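Long-range contacts in P35 antigen (PDB 4ALY), which is an outer surface lipoprotein of the Lyme disease spirochaete, reported to be critical for infection after a tick bite: residues K74-I79 with P201-L206; M181-A186 with D266-T271. All blocks are in the same frame, centred on the assembly; numbering follows the deposited sequence.

Contact 1: residues K74-I79 with P201-L206; sequences KLIQKI and PNLETL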
# COMPACT_ATOMS: atom_id res chain seq x y z
N LYS A 74 1.16 16.72 23.27
CA LYS A 74 1.53 15.35 22.95
C LYS A 74 0.93 14.84 21.63
O LYS A 74 1.68 14.32 20.79
CB LYS A 74 1.14 14.40 24.10
CG LYS A 74 2.31 14.09 25.01
CD LYS A 74 2.23 12.65 25.50
CE LYS A 74 1.85 12.60 26.98
NZ LYS A 74 2.70 13.50 27.81
N LEU A 75 -0.38 15.01 21.44
CA LEU A 75 -1.06 14.60 20.22
C LEU A 75 -0.43 15.21 19.00
O LEU A 75 -0.22 14.50 18.04
CB LEU A 75 -2.53 14.96 20.21
CG LEU A 75 -3.63 13.95 20.56
CD1 LEU A 75 -4.96 14.68 20.53
CD2 LEU A 75 -3.70 12.79 19.60
N ILE A 76 -0.15 16.52 19.03
CA ILE A 76 0.49 17.21 17.90
C ILE A 76 1.80 16.46 17.63
O ILE A 76 1.99 15.91 16.56
CB ILE A 76 0.87 18.69 18.19
CG1 ILE A 76 -0.19 19.45 19.03
CG2 ILE A 76 1.22 19.44 16.91
CD1 ILE A 76 -1.37 20.05 18.31
N GLN A 77 2.68 16.49 18.62
CA GLN A 77 3.96 15.79 18.58
C GLN A 77 3.87 14.37 18.01
O GLN A 77 4.63 14.06 17.14
CB GLN A 77 4.62 15.77 19.97
CG GLN A 77 5.69 16.83 20.19
CD GLN A 77 7.01 16.50 19.49
OE1 GLN A 77 7.47 17.26 18.64
NE2 GLN A 77 7.62 15.36 19.84
N LYS A 78 2.96 13.53 18.49
CA LYS A 78 2.85 12.13 18.03
C LYS A 78 2.38 12.05 16.59
O LYS A 78 2.90 11.26 15.83
CB LYS A 78 1.88 11.34 18.87
CG LYS A 78 2.45 10.57 20.03
CD LYS A 78 1.26 10.02 20.81
CE LYS A 78 1.67 9.46 22.17
NZ LYS A 78 2.47 8.22 21.99
N ILE A 79 1.40 12.86 16.23
CA ILE A 79 0.98 13.04 14.85
C ILE A 79 2.09 13.54 13.90
O ILE A 79 2.23 13.07 12.76
CB ILE A 79 -0.20 14.01 14.79
CG1 ILE A 79 -1.46 13.32 15.33
CG2 ILE A 79 -0.38 14.60 13.38
CD1 ILE A 79 -2.48 14.34 15.81
N PRO A 201 -11.07 17.05 19.34
CA PRO A 201 -11.70 15.96 18.53
C PRO A 201 -11.07 15.65 17.10
O PRO A 201 -10.83 14.47 16.78
CB PRO A 201 -13.16 16.44 18.42
CG PRO A 201 -13.40 17.15 19.73
CD PRO A 201 -12.08 17.75 20.17
N ASN A 202 -10.84 16.69 16.29
CA ASN A 202 -10.06 16.62 15.05
C ASN A 202 -8.63 16.04 15.18
O ASN A 202 -8.28 15.06 14.49
CB ASN A 202 -9.98 18.03 14.45
CG ASN A 202 -11.35 18.55 14.02
OD1 ASN A 202 -12.34 17.84 14.14
ND2 ASN A 202 -11.39 19.78 13.48
N LEU A 203 -7.80 16.63 16.06
CA LEU A 203 -6.51 16.03 16.45
C LEU A 203 -6.59 14.55 16.83
O LEU A 203 -5.67 13.80 16.55
CB LEU A 203 -5.80 16.82 17.53
CG LEU A 203 -5.47 18.28 17.23
CD1 LEU A 203 -4.87 18.95 18.45
CD2 LEU A 203 -4.52 18.43 16.05
N GLU A 204 -7.69 14.11 17.42
CA GLU A 204 -7.84 12.68 17.77
C GLU A 204 -8.10 11.81 16.56
O GLU A 204 -7.58 10.69 16.47
CB GLU A 204 -9.00 12.44 18.80
CG GLU A 204 -8.63 12.75 20.24
CD GLU A 204 -7.52 11.86 20.76
OE1 GLU A 204 -7.18 10.86 20.09
OE2 GLU A 204 -6.98 12.17 21.84
N THR A 205 -8.97 12.30 15.68
CA THR A 205 -9.40 11.55 14.55
C THR A 205 -8.20 11.38 13.61
O THR A 205 -7.87 10.25 13.17
CB THR A 205 -10.57 12.23 13.84
OG1 THR A 205 -11.75 11.96 14.59
CG2 THR A 205 -10.77 11.66 12.40
N LEU A 206 -7.49 12.47 13.38
CA LEU A 206 -6.37 12.35 12.45
C LEU A 206 -5.30 11.43 13.03
O LEU A 206 -4.72 10.58 12.33
CB LEU A 206 -5.95 13.72 11.86
CG LEU A 206 -4.81 14.62 12.27
CD1 LEU A 206 -5.20 16.09 12.24
CD2 LEU A 206 -4.36 14.19 13.64
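Leu75 lays its forked end across the backbone of helix 200-233 at Leu203 and Glu204. One branch, CD1, meets Leu203 CB at 3.8 Å, while the other puts Leu75 CD2 3.8 Å from Leu203 O, so the leucine lies against the turn itself as well as against a side chain. Glu204 also meets it: its CB points away from helix 70-95, but a bend at chi2 (-63°) folds the chain back, and the two side chains cross at about a right angle, Glu204 OE2 lying 3.5 Å from Leu75 CD1. The same OE2 also has a long, weak ion pair with Lys200. Further along, Ile76 starts out facing away from the partner helix and returns through its longer branch, whose CD1 touches Leu203 CD1 at 3.7 Å, the two side chains meeting at a slant. Leu203 is therefore gripped at its base by Leu75 and at its tip by Ile76. One turn on from Leu75, Ile79 points toward helix 200-233 and packs near Leu203 and Leu206, its end modelled too close to Leu206 for the details to be relied on. Tyr207, Leu195 and Ile188 extend this apolar layer around Ile79. No hydrogen bond joins the two segments. Their axes come within 10.1 Å and cross at 29°, the two segments running in roughly the same direction, an arrangement typical of the aliphatic core of an all-helical bundle.

Contact 2: residues M181-A186 with D266-T271; sequences MEEISA and DLVNTT
Ile184 carries the apolar part of this contact, reaching from helix 163-189 between Leu267 and Thr271 of helix 254-275. With CG1 set beside the backbone N (chi1 -82°) and the chain nearly extended beyond it (chi2 154°), its terminal CD1 arrives over the backbone of the partner, 3.6 Å from Leu267 O. The same methyl touches Leu267 CB and Val268 CG2 more loosely, each at 4.2 Å. Thr271 comes obliquely alongside the isoleucine, and its hydroxyl rather than its methyl makes the nearest approach, with Thr271 OG1 3.4 Å from Ile184 CG1.

These two segments run almost parallel, 6° apart in direction with axes 10.0 Å from each other, as neighbouring members of the helical bundle of the ordered part of this protein, a member of the Borrelia PFam54 family. Leu213 of helix 200-233 packs on both Met181 and Leu267 and so bridges the pair.

The hydroxyls of Thr271 and Ser185 each bond to a carbonyl of their own helix, and no hydrogen bond joins the two segments. Thr271 OG1 donates back one turn to Leu267 O at 2.6 Å, a carbonyl that also takes the backbone N-H of Thr271; the hydroxyl can thus lie against Ile184 without losing a polar partner. Ser185 does the same in the other helix, OG to Met181 O at 2.8 Å, on the side turned away from this contact and packed by Ile86 of helix 70-95.

Across the contact a charged group appears with Glu183, which is extended beyond CG and crosses Val268 at about a right angle, its OE1 a loose 4.0 Å from Val268 CG1, while Lys187 packs on Val268 and Thr271 one turn further along helix 163-189.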
# COMPACT_ATOMS: atom_id res chain seq x y z
N MET A 181 -1.16 6.53 3.11
CA MET A 181 -0.33 7.00 4.23
C MET A 181 0.52 8.23 3.88
O MET A 181 0.76 9.10 4.73
CB MET A 181 0.57 5.89 4.76
CG MET A 181 -0.18 4.69 5.34
SD MET A 181 0.88 3.24 5.53
CE MET A 181 1.70 3.62 7.07
N GLU A 182 0.94 8.32 2.62
CA GLU A 182 1.89 9.36 2.25
C GLU A 182 1.18 10.64 1.79
O GLU A 182 1.74 11.73 1.92
CB GLU A 182 2.89 8.85 1.18
CG GLU A 182 3.57 7.59 1.64
CD GLU A 182 4.71 7.11 0.77
OE1 GLU A 182 4.86 7.63 -0.37
OE2 GLU A 182 5.44 6.19 1.24
N GLU A 183 -0.02 10.53 1.26
CA GLU A 183 -0.76 11.72 0.86
C GLU A 183 -1.17 12.44 2.15
O GLU A 183 -1.01 13.69 2.29
CB GLU A 183 -2.04 11.34 0.16
CG GLU A 183 -1.93 11.01 -1.30
CD GLU A 183 -3.30 10.74 -1.89
OE1 GLU A 183 -4.20 11.60 -1.74
OE2 GLU A 183 -3.50 9.67 -2.46
N ILE A 184 -1.68 11.65 3.08
CA ILE A 184 -2.12 12.13 4.38
C ILE A 184 -0.93 12.72 5.17
O ILE A 184 -1.11 13.74 5.77
CB ILE A 184 -2.91 11.05 5.16
CG1 ILE A 184 -4.36 11.02 4.69
CG2 ILE A 184 -2.81 11.21 6.69
CD1 ILE A 184 -4.99 9.67 4.90
N SER A 185 0.26 12.12 5.16
CA SER A 185 1.37 12.72 5.87
C SER A 185 1.82 14.04 5.23
O SER A 185 2.23 14.95 5.94
CB SER A 185 2.55 11.76 6.01
OG SER A 185 2.16 10.59 6.66
N ALA A 186 1.75 14.13 3.90
CA ALA A 186 2.12 15.34 3.18
C ALA A 186 1.08 16.43 3.43
O ALA A 186 1.46 17.58 3.67
CB ALA A 186 2.29 15.07 1.67
N ASP A 266 -12.44 7.46 2.59
CA ASP A 266 -12.94 8.11 3.80
C ASP A 266 -11.83 8.77 4.61
O ASP A 266 -12.06 9.80 5.23
CB ASP A 266 -13.77 7.14 4.67
CG ASP A 266 -15.07 6.65 3.97
OD1 ASP A 266 -15.56 7.33 3.05
OD2 ASP A 266 -15.60 5.57 4.33
N LEU A 267 -10.65 8.19 4.62
CA LEU A 267 -9.54 8.69 5.41
C LEU A 267 -8.82 9.86 4.74
O LEU A 267 -8.41 10.83 5.41
CB LEU A 267 -8.57 7.56 5.67
CG LEU A 267 -9.06 6.49 6.65
CD1 LEU A 267 -8.03 5.39 6.65
CD2 LEU A 267 -9.27 6.97 8.08
N VAL A 268 -8.68 9.80 3.41
CA VAL A 268 -8.19 10.96 2.68
C VAL A 268 -9.14 12.18 2.80
O VAL A 268 -8.71 13.27 3.20
CB VAL A 268 -7.88 10.61 1.21
CG1 VAL A 268 -7.56 11.89 0.45
CG2 VAL A 268 -6.72 9.57 1.11
N ASN A 269 -10.42 12.00 2.46
CA ASN A 269 -11.39 13.08 2.56
C ASN A 269 -11.43 13.69 3.96
O ASN A 269 -11.31 14.90 4.10
CB ASN A 269 -12.81 12.65 2.13
CG ASN A 269 -12.91 12.33 0.63
OD1 ASN A 269 -13.91 11.75 0.21
ND2 ASN A 269 -11.92 12.70 -0.17
N THR A 270 -11.59 12.87 4.98
CA THR A 270 -11.56 13.36 6.36
C THR A 270 -10.35 14.29 6.68
O THR A 270 -10.48 15.32 7.37
CB THR A 270 -11.63 12.18 7.31
OG1 THR A 270 -12.88 11.55 7.09
CG2 THR A 270 -11.51 12.58 8.80
N THR A 271 -9.20 13.94 6.12
CA THR A 271 -7.99 14.65 6.38
C THR A 271 -8.08 16.02 5.74
O THR A 271 -7.67 17.02 6.34
CB THR A 271 -6.78 13.88 5.84
OG1 THR A 271 -6.75 12.59 6.47
CG2 THR A 271 -5.52 14.62 6.13

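In the fold
Contacts 1 and 2 lie on the same side of the chain's centre, their own centres 14 Å apart, and use four different helices. Along the chain their segments alternate: 74-79, 181-186, 201-206, then 266-271, so the two pairings interlock rather than nest. Helices 163-189 and 200-233 are consecutive, and contact 1 joins the second of them to helix 70-95 while contact 2 joins the first to helix 254-275. The pairs also touch directly, Thr205 CG2 against Thr270 CG2 at 3.8 Å, and helix 163-189, which carries one side of contact 2, also reaches contact 1 through Ile188. Together they tie sequence-distant helices into one bundle.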